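Local coordinates for protein putative phosphosugar isomerase (Clostridium difficile, PDB 3G68) that is a putative double-SIS-domain phosphosugar isomerase that probably binds phosphorylated sugars, as related glucosamine-6-phosphate synthase isomerase domains do, at residues S194-S208 against V316-R329. Numbering follows the deposited sequence.
Sequences SKQWIERNKEKLVNS and VPIQLICGEIPTLR
In this double-SIS protein, helix 316-324 packs beside the parallel sheet containing strand 210-215, against the successive helices 187-200 and 202-206, and I198 and I321 meet at the crossing. The axes of helices 194-200 and 316-324 approach to 9.5 Å at -56°. I198 drives CD1 against L320 CG (3.6 Å), while its CG2, anti to the backbone N, turns to I325 CD1 and to the carboxylate oxygen OE1 of E324. One water donates to both that oxygen and K195 O, tying the carboxylate to helix 194-200. I321 CD1 reaches the far corner of the W197 indole, 3.6 Å from CH2, and P317 CB comes within 3.7 Å of W197 CZ3. Near the N-terminal end of helix 316-324, where the backbones come closest, S194 OG sits 3.3 Å from P317 CB while hydrogen-bonding to V190 O.

Past the break at N201, I325 packs on L205 CB, and V206 CG2 presses unusually tightly on L328 CD1 (3.4 Å). The R329 chain bends at chi3 (55°), and NH1 bridges two carbonyls that border the end of helix 202-206: V206 O at 2.8 Å, approached from above its carbonyl plane, and S208 O at 3.0 Å, met on a lone pair, both near the guanidinium plane. NH2 bonds to M234 O, linking this turn to the end of helix 220-234. W197 rests on I288 of strand 284-289 and bonds through NE1 to K297 O, whereas I318 and C322 face helix 220-234, placing helix 316-324 between that helix and helix 187-200.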
ATOM      1  N   SER B 194      40.112  -7.491  10.560  1.00  9.26           N
ATOM      2  CA  SER B 194      41.482  -7.431  11.102  1.00  8.70           C
ATOM      3  C   SER B 194      41.535  -7.728  12.603  1.00  8.63           C
ATOM      4  O   SER B 194      42.366  -8.518  13.060  1.00  6.42           O
ATOM      5  CB  SER B 194      42.108  -6.082  10.802  1.00  9.25           C
ATOM      6  OG  SER B 194      42.206  -5.869   9.404  1.00  8.35           O
ATOM      7  N   LYS B 195      40.630  -7.106  13.371  1.00  9.07           N
ATOM      8  CA  LYS B 195      40.572  -7.284  14.806  1.00  9.85           C
ATOM      9  C   LYS B 195      40.336  -8.752  15.203  1.00  9.69           C
ATOM     10  O   LYS B 195      40.948  -9.237  16.148  1.00 10.30           O
ATOM     11  CB  LYS B 195      39.495  -6.349  15.385  1.00 11.44           C
ATOM     12  CG  LYS B 195      39.428  -6.298  16.885  1.00 11.61           C
ATOM     13  CD  LYS B 195      38.505  -5.161  17.334  1.00 19.62           C
ATOM     14  CE  LYS B 195      38.451  -5.066  18.852  1.00 25.11           C
ATOM     15  NZ  LYS B 195      37.362  -4.145  19.350  1.00 31.33           N
ATOM     16  N   GLN B 196      39.488  -9.462  14.454  1.00  9.63           N
ATOM     17  CA  GLN B 196      39.204 -10.870  14.695  1.00 11.81           C
ATOM     18  C   GLN B 196      40.438 -11.736  14.375  1.00  8.42           C
ATOM     19  O   GLN B 196      40.799 -12.625  15.131  1.00 10.21           O
ATOM     20  CB  GLN B 196      38.013 -11.321  13.833  1.00 12.31           C
ATOM     21  CG  GLN B 196      36.682 -10.668  14.184  1.00 15.83           C
ATOM     22  CD  GLN B 196      35.583 -10.969  13.150  1.00 18.48           C
ATOM     23  OE1 GLN B 196      35.569 -12.039  12.513  1.00 31.34           O
ATOM     24  NE2 GLN B 196      34.659 -10.022  12.981  1.00 31.11           N
ATOM     25  N   TRP B 197      41.077 -11.450  13.259  1.00  8.22           N
ATOM     26  CA  TRP B 197      42.316 -12.153  12.856  1.00  7.24           C
ATOM     27  C   TRP B 197      43.464 -11.985  13.881  1.00  6.47           C
ATOM     28  O   TRP B 197      44.159 -12.967  14.189  1.00  8.83           O
ATOM     29  CB  TRP B 197      42.697 -11.718  11.439  1.00  7.86           C
ATOM     30  CG  TRP B 197      44.085 -12.004  10.940  1.00  6.70           C
ATOM     31  CD1 TRP B 197      44.567 -13.183  10.400  1.00  8.74           C
ATOM     32  CD2 TRP B 197      45.127 -11.052  10.813  1.00  7.96           C
ATOM     33  NE1 TRP B 197      45.871 -13.016   9.994  1.00  5.85           N
ATOM     34  CE2 TRP B 197      46.238 -11.716  10.227  1.00  6.37           C
ATOM     35  CE3 TRP B 197      45.261  -9.702  11.188  1.00  8.73           C
ATOM     36  CZ2 TRP B 197      47.442 -11.065   9.977  1.00  7.13           C
ATOM     37  CZ3 TRP B 197      46.459  -9.062  10.947  1.00  8.21           C
ATOM     38  CH2 TRP B 197      47.543  -9.751  10.355  1.00  9.99           C
ATOM     39  N   ILE B 198      43.648 -10.769  14.399  1.00  6.88           N
ATOM     40  CA  ILE B 198      44.650 -10.506  15.425  1.00  7.11           C
ATOM     41  C   ILE B 198      44.389 -11.339  16.688  1.00  9.77           C
ATOM     42  O   ILE B 198      45.308 -11.960  17.215  1.00  9.27           O
ATOM     43  CB  ILE B 198      44.714  -9.017  15.778  1.00  6.47           C
ATOM     44  CG1 ILE B 198      45.288  -8.217  14.618  1.00  9.35           C
ATOM     45  CG2 ILE B 198      45.596  -8.795  17.004  1.00  7.27           C
ATOM     46  CD1 ILE B 198      45.109  -6.670  14.708  1.00  7.05           C
ATOM     47  N   GLU B 199      43.124 -11.357  17.128  1.00  8.98           N
ATOM     48  CA  GLU B 199      42.703 -12.089  18.305  1.00  9.95           C
ATOM     49  C   GLU B 199      42.951 -13.579  18.117  1.00  7.91           C
ATOM     50  O   GLU B 199      43.459 -14.248  19.014  1.00  6.67           O
ATOM     51  CB  GLU B 199      41.219 -11.782  18.574  1.00 11.71           C
ATOM     52  CG  GLU B 199      40.635 -12.425  19.806  1.00 18.70           C
ATOM     53  CD  GLU B 199      41.285 -12.009  21.098  1.00 21.91           C
ATOM     54  OE1 GLU B 199      41.713 -10.845  21.255  1.00 20.95           O
ATOM     55  OE2 GLU B 199      41.318 -12.871  22.000  1.00 34.69           O
ATOM     56  N   ARG B 200      42.643 -14.084  16.927  1.00  6.75           N
ATOM     57  CA  ARG B 200      42.859 -15.486  16.604  1.00  8.42           C
ATOM     58  C   ARG B 200      44.369 -15.880  16.594  1.00  9.08           C
ATOM     59  O   ARG B 200      44.744 -17.021  16.892  1.00 10.11           O
ATOM     60  CB  ARG B 200      42.260 -15.714  15.209  1.00 10.90           C
ATOM     61  CG  ARG B 200      42.171 -17.114  14.763  1.00 14.33           C
ATOM     62  CD  ARG B 200      41.236 -17.262  13.554  1.00 21.50           C
ATOM     63  NE  ARG B 200      41.648 -16.579  12.318  1.00 20.79           N
ATOM     64  CZ  ARG B 200      41.023 -15.566  11.703  1.00 24.35           C
ATOM     65  NH1 ARG B 200      39.890 -15.044  12.146  1.00 26.55           N
ATOM     66  NH2 ARG B 200      41.540 -15.080  10.581  1.00 26.17           N
ATOM     67  N   ASN B 201      45.218 -14.947  16.182  1.00  8.54           N
ATOM     68  CA  ASN B 201      46.680 -15.156  16.083  1.00  9.12           C
ATOM     69  C   ASN B 201      47.479 -14.447  17.155  1.00  9.87           C
ATOM     70  O   ASN B 201      48.696 -14.254  16.999  1.00 10.39           O
ATOM     71  CB  ASN B 201      47.117 -14.660  14.694  1.00  8.57           C
ATOM     72  CG  ASN B 201      46.594 -15.551  13.603  1.00 10.39           C
ATOM     73  OD1 ASN B 201      47.018 -16.694  13.490  1.00  9.16           O
ATOM     74  ND2 ASN B 201      45.631 -15.062  12.832  1.00  8.02           N
ATOM     75  N   LYS B 202      46.820 -14.141  18.273  1.00  8.53           N
ATOM     76  CA  LYS B 202      47.388 -13.328  19.352  1.00  8.12           C
ATOM     77  C   LYS B 202      48.729 -13.843  19.884  1.00  7.09           C
ATOM     78  O   LYS B 202      49.669 -13.053  20.052  1.00  7.37           O
ATOM     79  CB  LYS B 202      46.407 -13.231  20.528  1.00  7.76           C
ATOM     80  CG  LYS B 202      46.851 -12.211  21.582  1.00 10.95           C
ATOM     81  CD  LYS B 202      45.884 -12.082  22.763  1.00 11.86           C
ATOM     82  CE  LYS B 202      44.637 -11.320  22.411  1.00 20.14           C
ATOM     83  NZ  LYS B 202      43.737 -11.169  23.612  1.00 20.63           N
ATOM     84  N   GLU B 203      48.792 -15.141  20.163  1.00  5.07           N
ATOM     85  CA  GLU B 203      49.999 -15.766  20.732  1.00  5.55           C
ATOM     86  C   GLU B 203      51.223 -15.577  19.816  1.00  6.74           C
ATOM     87  O   GLU B 203      52.250 -15.066  20.267  1.00  8.16           O
ATOM     88  CB  GLU B 203      49.775 -17.248  21.021  1.00  3.89           C
ATOM     89  CG  GLU B 203      51.038 -18.007  21.565  1.00  4.75           C
ATOM     90  CD  GLU B 203      50.807 -19.451  21.900  1.00  8.83           C
ATOM     91  OE1 GLU B 203      49.734 -19.968  21.531  1.00 13.71           O
ATOM     92  OE2 GLU B 203      51.709 -20.103  22.519  1.00 10.79           O
ATOM     93  N   LYS B 204      51.123 -16.010  18.561  1.00  8.44           N
ATOM     94  CA  LYS B 204      52.242 -15.815  17.616  1.00  8.93           C
ATOM     95  C   LYS B 204      52.605 -14.336  17.461  1.00  8.69           C
ATOM     96  O   LYS B 204      53.798 -13.989  17.391  1.00  8.66           O
ATOM     97  CB  LYS B 204      51.954 -16.440  16.251  1.00  7.47           C
ATOM     98  CG  LYS B 204      52.027 -17.958  16.224  1.00 11.87           C
ATOM     99  CD  LYS B 204      51.926 -18.466  14.804  1.00 13.66           C
ATOM    100  CE  LYS B 204      52.277 -19.961  14.729  1.00 19.35           C
ATOM    101  NZ  LYS B 204      51.282 -20.715  15.477  1.00 29.99           N
ATOM    102  N   LEU B 205      51.613 -13.435  17.396  1.00  7.86           N
ATOM    103  CA  LEU B 205      51.928 -12.015  17.229  1.00  5.81           C
ATOM    104  C   LEU B 205      52.674 -11.408  18.429  1.00  8.16           C
ATOM    105  O   LEU B 205      53.617 -10.651  18.238  1.00  7.30           O
ATOM    106  CB  LEU B 205      50.688 -11.185  16.872  1.00  5.93           C
ATOM    107  CG  LEU B 205      50.015 -11.572  15.546  1.00  8.67           C
ATOM    108  CD1 LEU B 205      48.672 -10.861  15.361  1.00  6.76           C
ATOM    109  CD2 LEU B 205      50.901 -11.323  14.330  1.00  8.99           C
ATOM    110  N   VAL B 206      52.236 -11.731  19.649  1.00  6.38           N
ATOM    111  CA  VAL B 206      52.887 -11.290  20.895  1.00  7.13           C
ATOM    112  C   VAL B 206      54.320 -11.799  20.957  1.00  7.10           C
ATOM    113  O   VAL B 206      55.190 -11.089  21.437  1.00  8.27           O
ATOM    114  CB  VAL B 206      52.053 -11.709  22.169  1.00  6.78           C
ATOM    115  CG1 VAL B 206      52.832 -11.611  23.477  1.00  7.88           C
ATOM    116  CG2 VAL B 206      50.776 -10.892  22.249  1.00  6.90           C
ATOM    117  N   ASN B 207      54.565 -13.004  20.450  1.00  5.83           N
ATOM    118  CA  ASN B 207      55.902 -13.603  20.463  1.00  7.99           C
ATOM    119  C   ASN B 207      56.844 -13.172  19.339  1.00  8.20           C
ATOM    120  O   ASN B 207      57.967 -13.664  19.304  1.00  9.76           O
ATOM    121  CB  ASN B 207      55.796 -15.137  20.397  1.00  8.57           C
ATOM    122  CG  ASN B 207      55.251 -15.737  21.662  1.00 12.07           C
ATOM    123  OD1 ASN B 207      55.314 -15.115  22.720  1.00 10.20           O
ATOM    124  ND2 ASN B 207      54.731 -16.979  21.571  1.00 11.73           N
ATOM    125  N   SER B 208      56.395 -12.295  18.450  1.00  8.62           N
ATOM    126  CA  SER B 208      57.189 -11.810  17.297  1.00  9.73           C
ATOM    127  C   SER B 208      58.604 -11.407  17.724  1.00  8.99           C
ATOM    128  O   SER B 208      58.785 -10.672  18.683  1.00  8.74           O
ATOM    129  CB  SER B 208      56.542 -10.614  16.601  1.00  9.84           C
ATOM    130  OG  SER B 208      55.220 -10.843  16.159  1.00  8.00           O
ATOM    131  N   VAL B 316      45.603  -1.711   6.756  1.00  7.36           N
ATOM    132  CA  VAL B 316      44.776  -1.558   7.984  1.00  6.54           C
ATOM    133  C   VAL B 316      45.108  -2.638   9.033  1.00  7.17           C
ATOM    134  O   VAL B 316      45.334  -2.297  10.197  1.00  6.94           O
ATOM    135  CB  VAL B 316      43.253  -1.503   7.656  1.00  5.84           C
ATOM    136  CG1 VAL B 316      42.375  -1.618   8.906  1.00  5.55           C
ATOM    137  CG2 VAL B 316      42.946  -0.222   6.966  1.00  4.29           C
ATOM    138  N   PRO B 317      45.120  -3.933   8.642  1.00  7.16           N
ATOM    139  CA  PRO B 317      45.474  -4.991   9.610  1.00  8.25           C
ATOM    140  C   PRO B 317      46.814  -4.837  10.295  1.00  8.85           C
ATOM    141  O   PRO B 317      46.933  -5.131  11.481  1.00 10.28           O
ATOM    142  CB  PRO B 317      45.430  -6.276   8.776  1.00  8.27           C
ATOM    143  CG  PRO B 317      45.250  -5.836   7.384  1.00  7.79           C
ATOM    144  CD  PRO B 317      44.642  -4.528   7.378  1.00  7.57           C
ATOM    145  N   ILE B 318      47.814  -4.363   9.552  1.00  7.48           N
ATOM    146  CA  ILE B 318      49.150  -4.222  10.083  1.00  7.02           C
ATOM    147  C   ILE B 318      49.171  -3.031  11.043  1.00  7.20           C
ATOM    148  O   ILE B 318      49.736  -3.138  12.121  1.00  7.80           O
ATOM    149  CB  ILE B 318      50.242  -4.041   8.978  1.00  7.64           C
ATOM    150  CG1 ILE B 318      50.234  -5.219   8.003  1.00 10.92           C
ATOM    151  CG2 ILE B 318      51.609  -3.955   9.640  1.00  8.65           C
ATOM    152  CD1 ILE B 318      50.498  -6.513   8.665  1.00 11.61           C
ATOM    153  N   GLN B 319      48.563  -1.909  10.663  1.00  8.04           N
ATOM    154  CA  GLN B 319      48.442  -0.778  11.592  1.00  8.33           C
ATOM    155  C   GLN B 319      47.681  -1.154  12.827  1.00  7.23           C
ATOM    156  O   GLN B 319      48.001  -0.661  13.912  1.00  9.76           O
ATOM    157  CB  GLN B 319      47.756   0.408  10.917  1.00  9.66           C
ATOM    158  CG  GLN B 319      48.585   1.043   9.830  1.00  9.75           C
ATOM    159  CD  GLN B 319      47.743   1.835   8.874  1.00 13.19           C
ATOM    160  OE1 GLN B 319      46.580   1.485   8.608  1.00 12.38           O
ATOM    161  NE2 GLN B 319      48.313   2.921   8.340  1.00 10.03           N
ATOM    162  N   LEU B 320      46.664  -2.015  12.713  1.00  7.80           N
ATOM    163  CA  LEU B 320      45.925  -2.439  13.901  1.00  7.31           C
ATOM    164  C   LEU B 320      46.798  -3.267  14.822  1.00  7.71           C
ATOM    165  O   LEU B 320      46.676  -3.166  16.063  1.00  8.23           O
ATOM    166  CB  LEU B 320      44.581  -3.110  13.588  1.00  5.95           C
ATOM    167  CG  LEU B 320      43.695  -3.399  14.787  1.00  8.57           C
ATOM    168  CD1 LEU B 320      43.418  -2.118  15.638  1.00  7.81           C
ATOM    169  CD2 LEU B 320      42.385  -3.989  14.301  1.00  8.90           C
ATOM    170  N   ILE B 321      47.682  -4.090  14.239  1.00  8.41           N
ATOM    171  CA  ILE B 321      48.661  -4.832  15.022  1.00  7.18           C
ATOM    172  C   ILE B 321      49.512  -3.850  15.817  1.00  8.70           C
ATOM    173  O   ILE B 321      49.752  -4.088  16.989  1.00  8.52           O
ATOM    174  CB  ILE B 321      49.572  -5.740  14.175  1.00  7.39           C
ATOM    175  CG1 ILE B 321      48.810  -6.976  13.713  1.00  7.89           C
ATOM    176  CG2 ILE B 321      50.801  -6.202  15.007  1.00  7.00           C
ATOM    177  CD1 ILE B 321      49.556  -7.842  12.647  1.00  7.66           C
ATOM    178  N   CYS B 322      49.910  -2.740  15.183  1.00  7.61           N
ATOM    179  CA  CYS B 322      50.715  -1.710  15.856  1.00  8.68           C
ATOM    180  C   CYS B 322      50.010  -1.096  17.054  1.00 10.98           C
ATOM    181  O   CYS B 322      50.654  -0.737  18.038  1.00 14.66           O
ATOM    182  CB  CYS B 322      51.169  -0.617  14.886  1.00  9.06           C
ATOM    183  SG  CYS B 322      52.226  -1.203  13.530  1.00 10.31           S
ATOM    184  N   GLY B 323      48.690  -0.941  16.969  1.00  9.43           N
ATOM    185  CA  GLY B 323      47.925  -0.393  18.064  1.00 10.97           C
ATOM    186  C   GLY B 323      47.690  -1.397  19.181  1.00 12.93           C
ATOM    187  O   GLY B 323      47.754  -1.026  20.367  1.00 14.94           O
ATOM    188  N   GLU B 324      47.455  -2.661  18.829  1.00  8.77           N
ATOM    189  CA  GLU B 324      47.047  -3.669  19.823  1.00 12.13           C
ATOM    190  C   GLU B 324      48.089  -4.585  20.481  1.00 12.60           C
ATOM    191  O   GLU B 324      48.017  -4.885  21.681  1.00 12.78           O
ATOM    192  CB  GLU B 324      46.016  -4.598  19.213  1.00  9.35           C
ATOM    193  CG  GLU B 324      44.713  -3.912  18.848  1.00 10.80           C
ATOM    194  CD  GLU B 324      43.606  -4.938  18.484  1.00 16.84           C
ATOM    195  OE1 GLU B 324      43.937  -6.122  18.276  1.00 14.58           O
ATOM    196  OE2 GLU B 324      42.409  -4.558  18.399  1.00 18.94           O
ATOM    197  N   ILE B 325      49.013  -5.079  19.676  1.00 11.51           N
ATOM    198  CA  ILE B 325      49.988  -6.071  20.166  1.00 10.22           C
ATOM    199  C   ILE B 325      51.065  -5.451  21.058  1.00 10.29           C
ATOM    200  O   ILE B 325      51.422  -6.075  22.047  1.00 10.59           O
ATOM    201  CB  ILE B 325      50.530  -6.946  19.004  1.00  8.78           C
ATOM    202  CG1 ILE B 325      49.347  -7.669  18.321  1.00  9.44           C
ATOM    203  CG2 ILE B 325      51.592  -7.946  19.487  1.00  6.30           C
ATOM    204  CD1 ILE B 325      48.601  -8.767  19.187  1.00  6.86           C
ATOM    205  N   PRO B 326      51.618  -4.262  20.713  1.00 10.21           N
ATOM    206  CA  PRO B 326      52.597  -3.679  21.621  1.00 11.17           C
ATOM    207  C   PRO B 326      52.104  -3.495  23.064  1.00 14.96           C
ATOM    208  O   PRO B 326      52.911  -3.620  23.980  1.00 15.72           O
ATOM    209  CB  PRO B 326      52.916  -2.324  21.000  1.00 12.53           C
ATOM    210  CG  PRO B 326      52.753  -2.547  19.574  1.00 12.64           C
ATOM    211  CD  PRO B 326      51.526  -3.476  19.489  1.00 10.69           C
ATOM    212  N   THR B 327      50.807  -3.254  23.257  1.00 14.41           N
ATOM    213  CA  THR B 327      50.246  -3.129  24.616  1.00 16.64           C
ATOM    214  C   THR B 327      50.413  -4.437  25.409  1.00 18.72           C
ATOM    215  O   THR B 327      50.406  -4.413  26.635  1.00 18.93           O
ATOM    216  CB  THR B 327      48.750  -2.675  24.605  1.00 17.67           C
ATOM    217  OG1 THR B 327      47.933  -3.717  24.053  1.00 21.58           O
ATOM    218  CG2 THR B 327      48.578  -1.444  23.758  1.00 12.71           C
ATOM    219  N   LEU B 328      50.550  -5.578  24.715  1.00 18.64           N
ATOM    220  CA  LEU B 328      50.813  -6.866  25.371  1.00 19.36           C
ATOM    221  C   LEU B 328      52.316  -7.172  25.499  1.00 19.67           C
ATOM    222  O   LEU B 328      52.676  -8.233  25.991  1.00 21.90           O
ATOM    223  CB  LEU B 328      50.116  -7.985  24.594  1.00 19.86           C
ATOM    224  CG  LEU B 328      48.646  -7.819  24.222  1.00 22.30           C
ATOM    225  CD1 LEU B 328      48.174  -9.057  23.482  1.00 24.35           C
ATOM    226  CD2 LEU B 328      47.792  -7.572  25.451  1.00 28.52           C
ATOM    227  N   ARG B 329      53.180  -6.236  25.103  1.00 18.47           N
ATOM    228  CA  ARG B 329      54.634  -6.364  25.106  1.00 18.60           C
ATOM    229  C   ARG B 329      55.306  -5.181  25.810  1.00 20.28           C
ATOM    230  O   ARG B 329      56.438  -4.809  25.493  1.00 20.97           O
ATOM    231  CB  ARG B 329      55.166  -6.457  23.650  1.00 18.00           C
ATOM    232  CG  ARG B 329      54.672  -7.638  22.852  1.00 13.13           C
ATOM    233  CD  ARG B 329      54.758  -7.377  21.334  1.00 15.91           C
ATOM    234  NE  ARG B 329      56.090  -6.980  20.832  1.00 10.62           N
ATOM    235  CZ  ARG B 329      57.023  -7.812  20.373  1.00 12.46           C
ATOM    236  NH1 ARG B 329      56.822  -9.112  20.320  1.00 11.90           N
ATOM    237  NH2 ARG B 329      58.182  -7.330  19.922  1.00 16.65           N
TER
HETATM  238  O   HOH W   1      42.126  -8.040  18.175  1.00 12.58           O
HETATM  239  O   HOH W   2      60.298  -9.254  21.144  1.00 29.04           O